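Local coordinates for E3 SUMO-protein ligase SIZ2 (PDB 6U75) that is a PIAS-family E3 ligase of the SUMO pathway, promoting SUMO attachment to target proteins through a zinc-binding SP-RING, at residues K51-S56 with P103-P108; T179-S184 with V258-D263; C203-C208 with P227-P232. All coordinates share one frame; numbering follows the deposited sequence.

Contact 1: K51-S56 with P103-P108; sequences KLYLFS and PANLTP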
ATOM      1  N   LYS A  51       4.074 -16.177  -0.781  1.00 24.84           N
ATOM      2  CA  LYS A  51       3.606 -16.148  -2.157  1.00 32.30           C
ATOM      3  C   LYS A  51       4.767 -15.785  -3.074  1.00 26.64           C
ATOM      4  O   LYS A  51       5.763 -15.201  -2.647  1.00 26.80           O
ATOM      5  CB  LYS A  51       2.463 -15.137  -2.350  1.00 29.95           C
ATOM      6  CG  LYS A  51       1.260 -15.344  -1.437  1.00 36.67           C
ATOM      7  CD  LYS A  51       0.624 -16.712  -1.629  1.00 44.59           C
ATOM      8  CE  LYS A  51      -0.820 -16.729  -1.154  1.00 45.02           C
ATOM      9  NZ  LYS A  51      -1.751 -16.245  -2.211  1.00 63.58           N
ATOM     10  N   LEU A  52       4.628 -16.139  -4.349  1.00 25.93           N
ATOM     11  CA  LEU A  52       5.605 -15.779  -5.373  1.00 26.02           C
ATOM     12  C   LEU A  52       5.078 -14.560  -6.119  1.00 26.70           C
ATOM     13  O   LEU A  52       4.086 -14.652  -6.848  1.00 32.42           O
ATOM     14  CB  LEU A  52       5.861 -16.941  -6.328  1.00 26.98           C
ATOM     15  CG  LEU A  52       6.839 -16.629  -7.463  1.00 32.80           C
ATOM     16  CD1 LEU A  52       8.199 -16.238  -6.906  1.00 34.82           C
ATOM     17  CD2 LEU A  52       6.969 -17.808  -8.414  1.00 29.59           C
ATOM     18  N   TYR A  53       5.743 -13.422  -5.939  1.00 27.66           N
ATOM     19  CA  TYR A  53       5.301 -12.153  -6.497  1.00 26.64           C
ATOM     20  C   TYR A  53       6.258 -11.692  -7.587  1.00 26.30           C
ATOM     21  O   TYR A  53       7.483 -11.721  -7.408  1.00 26.15           O
ATOM     22  CB  TYR A  53       5.197 -11.083  -5.406  1.00 26.36           C
ATOM     23  CG  TYR A  53       3.899 -11.093  -4.625  1.00 25.15           C
ATOM     24  CD1 TYR A  53       2.985 -12.131  -4.752  1.00 27.26           C
ATOM     25  CD2 TYR A  53       3.581 -10.048  -3.767  1.00 27.72           C
ATOM     26  CE1 TYR A  53       1.799 -12.133  -4.041  1.00 36.82           C
ATOM     27  CE2 TYR A  53       2.399 -10.042  -3.052  1.00 31.28           C
ATOM     28  CZ  TYR A  53       1.512 -11.085  -3.194  1.00 28.26           C
ATOM     29  OH  TYR A  53       0.334 -11.081  -2.484  1.00 28.35           O
ATOM     30  N   LEU A  54       5.684 -11.272  -8.711  1.00 26.45           N
ATOM     31  CA  LEU A  54       6.415 -10.622  -9.788  1.00 25.12           C
ATOM     32  C   LEU A  54       6.443  -9.119  -9.546  1.00 26.42           C
ATOM     33  O   LEU A  54       5.438  -8.523  -9.151  1.00 30.55           O
ATOM     34  CB  LEU A  54       5.755 -10.927 -11.132  1.00 37.95           C
ATOM     35  CG  LEU A  54       6.358 -10.304 -12.390  1.00 40.01           C
ATOM     36  CD1 LEU A  54       7.634 -11.021 -12.796  1.00 44.43           C
ATOM     37  CD2 LEU A  54       5.344 -10.329 -13.522  1.00 42.96           C
ATOM     38  N   PHE A  55       7.603  -8.513  -9.782  1.00 27.85           N
ATOM     39  CA  PHE A  55       7.811  -7.088  -9.571  1.00 25.77           C
ATOM     40  C   PHE A  55       8.364  -6.465 -10.843  1.00 28.09           C
ATOM     41  O   PHE A  55       9.146  -7.092 -11.563  1.00 36.59           O
ATOM     42  CB  PHE A  55       8.777  -6.834  -8.408  1.00 29.74           C
ATOM     43  CG  PHE A  55       8.237  -7.246  -7.069  1.00 35.18           C
ATOM     44  CD1 PHE A  55       8.290  -8.569  -6.661  1.00 27.80           C
ATOM     45  CD2 PHE A  55       7.682  -6.309  -6.214  1.00 33.92           C
ATOM     46  CE1 PHE A  55       7.794  -8.947  -5.430  1.00 24.65           C
ATOM     47  CE2 PHE A  55       7.185  -6.684  -4.982  1.00 38.46           C
ATOM     48  CZ  PHE A  55       7.241  -8.003  -4.590  1.00 25.75           C
ATOM     49  N   SER A  56       7.956  -5.226 -11.107  1.00 34.16           N
ATOM     50  CA  SER A  56       8.435  -4.463 -12.248  1.00 26.53           C
ATOM     51  C   SER A  56       8.741  -3.049 -11.786  1.00 25.76           C
ATOM     52  O   SER A  56       7.960  -2.453 -11.039  1.00 26.61           O
ATOM     53  CB  SER A  56       7.405  -4.435 -13.384  1.00 28.74           C
ATOM     54  OG  SER A  56       7.849  -3.632 -14.464  1.00 23.86           O
ATOM     55  N   PRO A 103       2.382  -5.750  -7.160  1.00 33.03           N
ATOM     56  CA  PRO A 103       2.969  -6.942  -7.776  1.00 31.91           C
ATOM     57  C   PRO A 103       1.887  -7.898  -8.262  1.00 29.02           C
ATOM     58  O   PRO A 103       0.707  -7.774  -7.930  1.00 42.53           O
ATOM     59  CB  PRO A 103       3.791  -7.560  -6.640  1.00 36.53           C
ATOM     60  CG  PRO A 103       3.105  -7.109  -5.398  1.00 31.29           C
ATOM     61  CD  PRO A 103       2.553  -5.742  -5.696  1.00 36.62           C
ATOM     62  N   ALA A 104       2.315  -8.863  -9.069  1.00 29.73           N
ATOM     63  CA  ALA A 104       1.440  -9.900  -9.600  1.00 39.79           C
ATOM     64  C   ALA A 104       1.711 -11.206  -8.867  1.00 36.54           C
ATOM     65  O   ALA A 104       2.870 -11.588  -8.677  1.00 36.94           O
ATOM     66  CB  ALA A 104       1.653 -10.080 -11.104  1.00 42.29           C
ATOM     67  N   ASN A 105       0.643 -11.887  -8.462  1.00 33.80           N
ATOM     68  CA  ASN A 105       0.748 -13.136  -7.714  1.00 30.94           C
ATOM     69  C   ASN A 105       0.803 -14.298  -8.699  1.00 29.10           C
ATOM     70  O   ASN A 105      -0.186 -14.597  -9.375  1.00 43.34           O
ATOM     71  CB  ASN A 105      -0.429 -13.287  -6.754  1.00 34.09           C
ATOM     72  CG  ASN A 105      -0.342 -14.549  -5.917  1.00 36.88           C
ATOM     73  OD1 ASN A 105       0.743 -15.085  -5.691  1.00 36.89           O
ATOM     74  ND2 ASN A 105      -1.489 -15.030  -5.453  1.00 45.53           N
ATOM     75  N   LEU A 106       1.958 -14.955  -8.777  1.00 26.72           N
ATOM     76  CA  LEU A 106       2.152 -16.107  -9.645  1.00 26.07           C
ATOM     77  C   LEU A 106       1.942 -17.434  -8.926  1.00 37.37           C
ATOM     78  O   LEU A 106       2.043 -18.489  -9.561  1.00 46.46           O
ATOM     79  CB  LEU A 106       3.564 -16.082 -10.243  1.00 35.95           C
ATOM     80  CG  LEU A 106       4.018 -14.778 -10.903  1.00 30.28           C
ATOM     81  CD1 LEU A 106       5.487 -14.870 -11.281  1.00 26.94           C
ATOM     82  CD2 LEU A 106       3.170 -14.456 -12.124  1.00 37.35           C
ATOM     83  N   THR A 107       1.643 -17.407  -7.628  1.00 39.95           N
ATOM     84  CA  THR A 107       1.625 -18.639  -6.840  1.00 37.52           C
ATOM     85  C   THR A 107       0.653 -19.680  -7.377  1.00 41.69           C
ATOM     86  O   THR A 107       1.070 -20.835  -7.575  1.00 36.81           O
ATOM     87  CB  THR A 107       1.308 -18.304  -5.379  1.00 41.45           C
ATOM     88  OG1 THR A 107       2.119 -17.204  -4.947  1.00 47.86           O
ATOM     89  CG2 THR A 107       1.579 -19.508  -4.485  1.00 44.44           C
ATOM     90  N   PRO A 108      -0.623 -19.369  -7.628  1.00 51.96           N
ATOM     91  CA  PRO A 108      -1.575 -20.437  -7.980  1.00 51.07           C
ATOM     92  C   PRO A 108      -1.346 -21.044  -9.353  1.00 45.87           C
ATOM     93  O   PRO A 108      -1.815 -22.163  -9.597  1.00 44.63           O
ATOM     94  CB  PRO A 108      -2.935 -19.732  -7.905  1.00 42.49           C
ATOM     95  CG  PRO A 108      -2.632 -18.308  -8.183  1.00 46.07           C
ATOM     96  CD  PRO A 108      -1.270 -18.044  -7.601  1.00 49.00           C
TER

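Contact 2: T179-S184 with V258-D263; sequences TSTVLS and VEISVD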
ATOM      1  N   THR A 179     -14.953  30.961  15.816  1.00 74.47           N
ATOM      2  CA  THR A 179     -15.372  30.632  17.174  1.00 83.13           C
ATOM      3  C   THR A 179     -15.215  29.140  17.447  1.00 86.78           C
ATOM      4  O   THR A 179     -14.442  28.737  18.318  1.00 76.83           O
ATOM      5  CB  THR A 179     -16.839  31.039  17.426  1.00 80.87           C
ATOM      6  OG1 THR A 179     -16.977  32.459  17.278  1.00 89.97           O
ATOM      7  CG2 THR A 179     -17.280  30.629  18.826  1.00 70.56           C
ATOM      8  N   SER A 180     -15.950  28.326  16.695  1.00 90.93           N
ATOM      9  CA  SER A 180     -15.959  26.882  16.869  1.00 88.66           C
ATOM     10  C   SER A 180     -15.575  26.196  15.566  1.00 94.38           C
ATOM     11  O   SER A 180     -15.778  26.739  14.475  1.00 83.80           O
ATOM     12  CB  SER A 180     -17.337  26.390  17.325  1.00 76.66           C
ATOM     13  OG  SER A 180     -18.310  26.601  16.316  1.00 97.88           O
ATOM     14  N   THR A 181     -15.019  24.993  15.692  1.00 87.01           N
ATOM     15  CA  THR A 181     -14.629  24.178  14.552  1.00 74.12           C
ATOM     16  C   THR A 181     -15.392  22.860  14.592  1.00 75.21           C
ATOM     17  O   THR A 181     -15.817  22.402  15.655  1.00 66.07           O
ATOM     18  CB  THR A 181     -13.111  23.923  14.539  1.00 68.75           C
ATOM     19  OG1 THR A 181     -12.772  23.080  13.431  1.00 86.56           O
ATOM     20  CG2 THR A 181     -12.654  23.264  15.834  1.00 77.95           C
ATOM     21  N   VAL A 182     -15.581  22.254  13.424  1.00 74.32           N
ATOM     22  CA  VAL A 182     -16.390  21.047  13.295  1.00 69.03           C
ATOM     23  C   VAL A 182     -15.464  19.852  13.105  1.00 66.24           C
ATOM     24  O   VAL A 182     -14.686  19.800  12.143  1.00 50.57           O
ATOM     25  CB  VAL A 182     -17.401  21.160  12.143  1.00 67.37           C
ATOM     26  CG1 VAL A 182     -18.545  22.083  12.539  1.00 62.40           C
ATOM     27  CG2 VAL A 182     -16.731  21.657  10.868  1.00 70.45           C
ATOM     28  N   LEU A 183     -15.548  18.897  14.027  1.00 69.55           N
ATOM     29  CA  LEU A 183     -14.823  17.637  13.947  1.00 51.78           C
ATOM     30  C   LEU A 183     -15.786  16.551  13.486  1.00 56.83           C
ATOM     31  O   LEU A 183     -16.805  16.303  14.140  1.00 48.73           O
ATOM     32  CB  LEU A 183     -14.215  17.276  15.304  1.00 49.82           C
ATOM     33  CG  LEU A 183     -13.624  15.871  15.449  1.00 40.03           C
ATOM     34  CD1 LEU A 183     -12.396  15.707  14.570  1.00 45.20           C
ATOM     35  CD2 LEU A 183     -13.291  15.582  16.902  1.00 52.88           C
ATOM     36  N   SER A 184     -15.469  15.912  12.364  1.00 54.26           N
ATOM     37  CA  SER A 184     -16.288  14.828  11.847  1.00 40.24           C
ATOM     38  C   SER A 184     -15.870  13.507  12.478  1.00 40.85           C
ATOM     39  O   SER A 184     -14.677  13.215  12.604  1.00 50.70           O
ATOM     40  CB  SER A 184     -16.169  14.737  10.325  1.00 53.95           C
ATOM     41  OG  SER A 184     -16.808  13.570   9.836  1.00 49.11           O
ATOM     42  N   VAL A 258     -19.306  17.046  15.383  1.00 56.33           N
ATOM     43  CA  VAL A 258     -19.212  17.547  16.748  1.00 56.03           C
ATOM     44  C   VAL A 258     -18.591  18.937  16.708  1.00 65.12           C
ATOM     45  O   VAL A 258     -17.745  19.234  15.860  1.00 55.74           O
ATOM     46  CB  VAL A 258     -18.392  16.589  17.645  1.00 55.02           C
ATOM     47  CG1 VAL A 258     -18.062  17.247  18.961  1.00 58.22           C
ATOM     48  CG2 VAL A 258     -19.157  15.292  17.885  1.00 55.73           C
ATOM     49  N   GLU A 259     -19.028  19.795  17.624  1.00 69.83           N
ATOM     50  CA  GLU A 259     -18.551  21.167  17.723  1.00 66.57           C
ATOM     51  C   GLU A 259     -17.455  21.244  18.776  1.00 61.97           C
ATOM     52  O   GLU A 259     -17.627  20.741  19.892  1.00 57.75           O
ATOM     53  CB  GLU A 259     -19.698  22.112  18.084  1.00 71.39           C
ATOM     54  CG  GLU A 259     -19.389  23.580  17.865  1.00 82.02           C
ATOM     55  CD  GLU A 259     -20.444  24.492  18.459  1.00 90.71           C
ATOM     56  OE1 GLU A 259     -20.073  25.447  19.174  1.00 79.68           O
ATOM     57  OE2 GLU A 259     -21.646  24.250  18.217  1.00 91.26           O
ATOM     58  N   ILE A 260     -16.340  21.883  18.423  1.00 54.79           N
ATOM     59  CA  ILE A 260     -15.166  21.996  19.275  1.00 73.12           C
ATOM     60  C   ILE A 260     -14.869  23.475  19.473  1.00 77.44           C
ATOM     61  O   ILE A 260     -14.878  24.249  18.508  1.00 80.56           O
ATOM     62  CB  ILE A 260     -13.949  21.281  18.658  1.00 72.91           C
ATOM     63  CG1 ILE A 260     -14.194  19.773  18.562  1.00 65.33           C
ATOM     64  CG2 ILE A 260     -12.689  21.579  19.461  1.00 63.82           C
ATOM     65  CD1 ILE A 260     -13.906  19.022  19.836  1.00 64.86           C
ATOM     66  N   SER A 261     -14.601  23.861  20.715  1.00 71.11           N
ATOM     67  CA  SER A 261     -14.254  25.226  21.073  1.00 71.60           C
ATOM     68  C   SER A 261     -12.793  25.284  21.516  1.00 76.68           C
ATOM     69  O   SER A 261     -12.085  24.273  21.546  1.00 76.40           O
ATOM     70  CB  SER A 261     -15.189  25.745  22.169  1.00 74.82           C
ATOM     71  OG  SER A 261     -15.184  24.883  23.295  1.00 76.90           O
ATOM     72  N   VAL A 262     -12.343  26.492  21.865  1.00 81.22           N
ATOM     73  CA  VAL A 262     -10.969  26.673  22.319  1.00 85.78           C
ATOM     74  C   VAL A 262     -10.721  25.948  23.634  1.00 73.46           C
ATOM     75  O   VAL A 262      -9.566  25.673  23.979  1.00 63.01           O
ATOM     76  CB  VAL A 262     -10.638  28.174  22.458  1.00 77.76           C
ATOM     77  CG1 VAL A 262      -9.157  28.370  22.754  1.00 70.20           C
ATOM     78  CG2 VAL A 262     -11.039  28.932  21.200  1.00 78.89           C
ATOM     79  N   ASP A 263     -11.779  25.625  24.377  1.00 73.86           N
ATOM     80  CA  ASP A 263     -11.628  24.955  25.662  1.00 77.29           C
ATOM     81  C   ASP A 263     -11.217  23.496  25.525  1.00 75.27           C
ATOM     82  O   ASP A 263     -10.797  22.895  26.520  1.00 69.99           O
ATOM     83  CB  ASP A 263     -12.938  25.032  26.450  1.00 68.49           C
ATOM     84  CG  ASP A 263     -13.511  26.434  26.497  1.00 80.81           C
ATOM     85  OD1 ASP A 263     -14.010  26.909  25.454  1.00 74.63           O
ATOM     86  OD2 ASP A 263     -13.463  27.062  27.576  1.00 77.90           O
TER

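Contact 3: C203-C208 with P227-P232; sequences CKHIQC and PICQHP. With ZN (zinc ion), chain C.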
ATOM      1  N   CYS A 203       0.740  15.336  10.552  1.00 56.54           N
ATOM      2  CA  CYS A 203      -0.484  15.911  10.014  1.00 48.53           C
ATOM      3  C   CYS A 203      -0.896  17.128  10.831  1.00 53.15           C
ATOM      4  O   CYS A 203      -0.958  17.068  12.063  1.00 56.06           O
ATOM      5  CB  CYS A 203      -1.606  14.873  10.010  1.00 54.90           C
ATOM      6  SG  CYS A 203      -1.461  13.633   8.702  1.00 55.89           S
ATOM      7  N   LYS A 204      -1.183  18.224  10.137  1.00 55.80           N
ATOM      8  CA  LYS A 204      -1.568  19.480  10.778  1.00 59.25           C
ATOM      9  C   LYS A 204      -3.086  19.651  10.733  1.00 48.67           C
ATOM     10  O   LYS A 204      -3.621  20.600  10.156  1.00 48.23           O
ATOM     11  CB  LYS A 204      -0.857  20.651  10.103  1.00 59.13           C
ATOM     12  CG  LYS A 204       0.634  20.420   9.865  1.00 66.50           C
ATOM     13  CD  LYS A 204       1.410  20.320  11.172  1.00 67.65           C
ATOM     14  CE  LYS A 204       2.755  19.641  10.966  1.00 60.07           C
ATOM     15  NZ  LYS A 204       3.567  19.620  12.214  1.00 69.49           N
ATOM     16  N   HIS A 205      -3.783  18.701  11.352  1.00 56.47           N
ATOM     17  CA  HIS A 205      -5.239  18.718  11.387  1.00 40.65           C
ATOM     18  C   HIS A 205      -5.723  17.719  12.426  1.00 43.19           C
ATOM     19  O   HIS A 205      -5.109  16.666  12.614  1.00 55.58           O
ATOM     20  CB  HIS A 205      -5.831  18.388  10.009  1.00 35.21           C
ATOM     21  CG  HIS A 205      -5.333  17.102   9.424  1.00 50.57           C
ATOM     22  ND1 HIS A 205      -5.674  15.869   9.937  1.00 45.91           N
ATOM     23  CD2 HIS A 205      -4.527  16.858   8.363  1.00 56.76           C
ATOM     24  CE1 HIS A 205      -5.096  14.922   9.219  1.00 47.30           C
ATOM     25  NE2 HIS A 205      -4.394  15.495   8.259  1.00 44.87           N
ATOM     26  N   ILE A 206      -6.825  18.059  13.100  1.00 49.23           N
ATOM     27  CA  ILE A 206      -7.383  17.167  14.111  1.00 50.61           C
ATOM     28  C   ILE A 206      -8.246  16.069  13.503  1.00 46.87           C
ATOM     29  O   ILE A 206      -8.522  15.067  14.176  1.00 57.95           O
ATOM     30  CB  ILE A 206      -8.212  17.945  15.149  1.00 43.67           C
ATOM     31  CG1 ILE A 206      -9.298  18.777  14.462  1.00 52.88           C
ATOM     32  CG2 ILE A 206      -7.308  18.836  15.989  1.00 53.98           C
ATOM     33  CD1 ILE A 206     -10.329  19.341  15.416  1.00 58.15           C
ATOM     34  N   GLN A 207      -8.683  16.222  12.255  1.00 42.63           N
ATOM     35  CA  GLN A 207      -9.498  15.195  11.624  1.00 46.68           C
ATOM     36  C   GLN A 207      -8.691  13.918  11.430  1.00 50.48           C
ATOM     37  O   GLN A 207      -7.475  13.948  11.216  1.00 42.99           O
ATOM     38  CB  GLN A 207     -10.036  15.678  10.277  1.00 38.64           C
ATOM     39  CG  GLN A 207     -11.047  16.810  10.367  1.00 62.29           C
ATOM     40  CD  GLN A 207     -10.396  18.176  10.447  1.00 55.41           C
ATOM     41  OE1 GLN A 207      -9.242  18.305  10.852  1.00 58.38           O
ATOM     42  NE2 GLN A 207     -11.134  19.207  10.048  1.00 67.90           N
ATOM     43  N   CYS A 208      -9.384  12.785  11.501  1.00 44.43           N
ATOM     44  CA  CYS A 208      -8.768  11.471  11.406  1.00 35.37           C
ATOM     45  C   CYS A 208      -9.448  10.670  10.303  1.00 45.12           C
ATOM     46  O   CYS A 208     -10.430  11.106   9.695  1.00 40.61           O
ATOM     47  CB  CYS A 208      -8.855  10.721  12.741  1.00 40.45           C
ATOM     48  SG  CYS A 208      -8.039  11.550  14.117  1.00 49.62           S
ATOM     49  N   PRO A 227      -5.649  10.873   3.399  1.00 49.67           N
ATOM     50  CA  PRO A 227      -6.918  11.172   2.718  1.00 48.02           C
ATOM     51  C   PRO A 227      -7.464  12.564   3.002  1.00 47.28           C
ATOM     52  O   PRO A 227      -8.499  12.932   2.438  1.00 54.57           O
ATOM     53  CB  PRO A 227      -7.875  10.094   3.258  1.00 44.72           C
ATOM     54  CG  PRO A 227      -7.007   9.044   3.848  1.00 51.21           C
ATOM     55  CD  PRO A 227      -5.795   9.757   4.350  1.00 37.85           C
ATOM     56  N   ILE A 228      -6.815  13.344   3.865  1.00 51.80           N
ATOM     57  CA  ILE A 228      -7.290  14.670   4.249  1.00 48.32           C
ATOM     58  C   ILE A 228      -6.373  15.761   3.701  1.00 49.25           C
ATOM     59  O   ILE A 228      -6.812  16.635   2.951  1.00 62.62           O
ATOM     60  CB  ILE A 228      -7.438  14.779   5.783  1.00 48.39           C
ATOM     61  CG1 ILE A 228      -8.379  13.680   6.290  1.00 41.36           C
ATOM     62  CG2 ILE A 228      -7.943  16.162   6.180  1.00 55.61           C
ATOM     63  CD1 ILE A 228      -8.517  13.628   7.792  1.00 50.11           C
ATOM     64  N   CYS A 229      -5.091  15.723   4.062  1.00 44.70           N
ATOM     65  CA  CYS A 229      -4.128  16.732   3.642  1.00 48.64           C
ATOM     66  C   CYS A 229      -3.279  16.301   2.452  1.00 46.69           C
ATOM     67  O   CYS A 229      -2.523  17.124   1.924  1.00 47.14           O
ATOM     68  CB  CYS A 229      -3.206  17.095   4.814  1.00 52.23           C
ATOM     69  SG  CYS A 229      -2.234  15.716   5.458  1.00 56.61           S
ATOM     70  N   GLN A 230      -3.377  15.046   2.022  1.00 55.20           N
ATOM     71  CA  GLN A 230      -2.657  14.511   0.868  1.00 58.49           C
ATOM     72  C   GLN A 230      -1.142  14.537   1.042  1.00 51.97           C
ATOM     73  O   GLN A 230      -0.411  14.292   0.075  1.00 60.77           O
ATOM     74  CB  GLN A 230      -3.041  15.251  -0.421  1.00 42.60           C
ATOM     75  CG  GLN A 230      -4.157  14.578  -1.199  1.00 52.49           C
ATOM     76  CD  GLN A 230      -5.438  14.467  -0.401  1.00 57.05           C
ATOM     77  OE1 GLN A 230      -5.697  15.272   0.495  1.00 62.42           O
ATOM     78  NE2 GLN A 230      -6.249  13.465  -0.718  1.00 65.81           N
ATOM     79  N   HIS A 231      -0.646  14.823   2.240  1.00 47.46           N
ATOM     80  CA  HIS A 231       0.787  14.732   2.471  1.00 64.01           C
ATOM     81  C   HIS A 231       1.235  13.276   2.359  1.00 59.26           C
ATOM     82  O   HIS A 231       0.516  12.370   2.792  1.00 52.25           O
ATOM     83  CB  HIS A 231       1.155  15.281   3.848  1.00 52.31           C
ATOM     84  CG  HIS A 231       1.445  16.749   3.858  1.00 60.50           C
ATOM     85  ND1 HIS A 231       0.558  17.680   4.354  1.00 73.84           N
ATOM     86  CD2 HIS A 231       2.526  17.447   3.435  1.00 56.41           C
ATOM     87  CE1 HIS A 231       1.078  18.889   4.235  1.00 71.37           C
ATOM     88  NE2 HIS A 231       2.272  18.775   3.680  1.00 69.03           N
ATOM     89  N   PRO A 232       2.409  13.013   1.782  1.00 62.32           N
ATOM     90  CA  PRO A 232       2.906  11.630   1.730  1.00 53.57           C
ATOM     91  C   PRO A 232       3.288  11.149   3.121  1.00 56.46           C
ATOM     92  O   PRO A 232       4.121  11.758   3.795  1.00 63.19           O
ATOM     93  CB  PRO A 232       4.124  11.725   0.804  1.00 55.74           C
ATOM     94  CG  PRO A 232       4.585  13.132   0.940  1.00 53.69           C
ATOM     95  CD  PRO A 232       3.345  13.958   1.145  1.00 60.84           C
TER
HETATM   96 ZN    ZN C 501      -2.998  14.457   7.197  1.00 47.51          ZN

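Contact 1: K51-S56 with P103-P108
T107 sets OG1 opposite its own carbonyl carbon (chi1 -47°), which faces the hydroxyl to L52 across the contact, while N105 keeps CG trans to its backbone N (chi1 -178°), a setting that carries OD1 to that same hydroxyl. A relay results: L52 N donates to T107 OG1 at 2.8 Å, and T107 OG1 donates to N105 OD1 at 2.6 Å, lying in the plane of the amide carbonyl. T107 N reaches N105 OD1 too, from above that plane, closing an Asx turn. Beside it L106 N donates to L52 O (2.9 Å). The regular antiparallel ladder is short: L54 and A104 form the hydrogen-bonded pair, Y53 and N105 the non-hydrogen-bonded one. On the Y53 side, the ring presents its edge to the asparagine, with N105 OD1 3.5 Å from Y53 CE1 and the amide turned 67° from the ring. P103 touches two aromatics, with CG at Y53 CD2 and CB over one face of F55, 4.0 Å from the ring centroid. On the other face L54 CB meets L106 CD1 at 4.0 Å, and strand 79-82 packs there through L80 and F82. An alanine at N105 removes the acceptor of T107 OG1 and T107 N, and the hydroxyl would probably be freer to turn away from L52 N. In this part of the PINIT domain, strand 50-58 is flanked by 104-105 and 130-139; where the ladder of 104-105 stops, a side-chain hydroxyl takes over as acceptor for the strand's backbone.

Contact 2: T179-S184 with V258-D263
T181 and I260 lie side by side in an antiparallel sheet that joins strand 181-184, within the predicted SP-RING-type finger, to strand 257-260 near the C terminus; strand 266-268 completes the sheet. The strand axes run 138° apart. T181 has OG1 trans to its backbone N (chi1 178°), which leaves the methyl CG2 between N and the carbonyl carbon, and this methyl packs against I260 CB at 3.7 Å. The isoleucine in turn points CG1 along the sheet to L183 CB, 4.1 Å away, while its CG2 branch stays by the threonine methyl. These residues and V258 share one face, covered by helix 242-249, where V244 and I247 touch L183 and F243 touches I260, and by W266. On the other face are V182 and E259, both touching I269. E259 is extended, with CG trans to its backbone N (chi1 -165°), and runs beside S180: E259 OE1 approaches S180 CB at 3.4 Å. The backbone ladder pairs T181 with I260 through two bonds, T181 N to I260 O and I260 N to T181 O. L183 N donates to V258 O, whereas the return bond from V258 N to L183 O is weak. Between these rungs, V258 O also receives a CA-H contact from V182 CA at 3.4 Å.

Contact 3: C203-C208 with P227-P232
C229 SG, at the edge of the H205 ring and 3.5 Å from its NE2, is gripped by several groups. It binds the zinc ion at 2.3 Å and accepts a hydrogen bond from H231 ND1 at 3.6 Å, the sulfur lying in the imidazole plane, with a weak one from H231 N besides. With chi1 at 61°, C229 has SG between its backbone N and carbonyl carbon, where it meets both the zinc and the edge of the H205 ring. From the 203-208 loop come two further ligands, H205 NE2 at 2.0 Å and C203 SG at 2.3 Å from zinc, and C226 completes the site of three cysteines and one histidine. H205 is held from other directions as well: its ND1 makes a weak bond to Q207 O, and I228 CG2 stands over the centre of one ring face, 4.1 Å from the centroid. I228 then reaches on with CD1 to Q207 CB at 3.6 Å, an apolar bridge beside the metal. This single zinc is characteristic of the SP-RING. The ND1 bond and the isoleucine over the face are likely to keep NE2 aimed at the metal, while the N-H groups of H231 would probably draw off some of the negative charge on the C229 thiolate.

Overall arrangement
From the N terminus, contact 1 comes first, bringing 51-56 and 103-108 together within the PINIT domain and closing a loop of 46 residues. Contacts 2 and 3 follow in the SP-RING part of the chain. Contact 2 opens at 179-184 and closes only at 258-263, pairing strand 181-184, ahead of the zinc ligands in sequence, with strand 257-260 in one three-stranded sheet; contact 3, between the zinc loops 203-208 and 227-232, opens and closes within that span, so the two nest without crossing. They also touch, L183 CD1 lying 3.9 Å from I206 O. Contact 1 sits on the opposite side of the chain's centre, about 33 Å from contact 3 and 48 Å from contact 2, centre to centre.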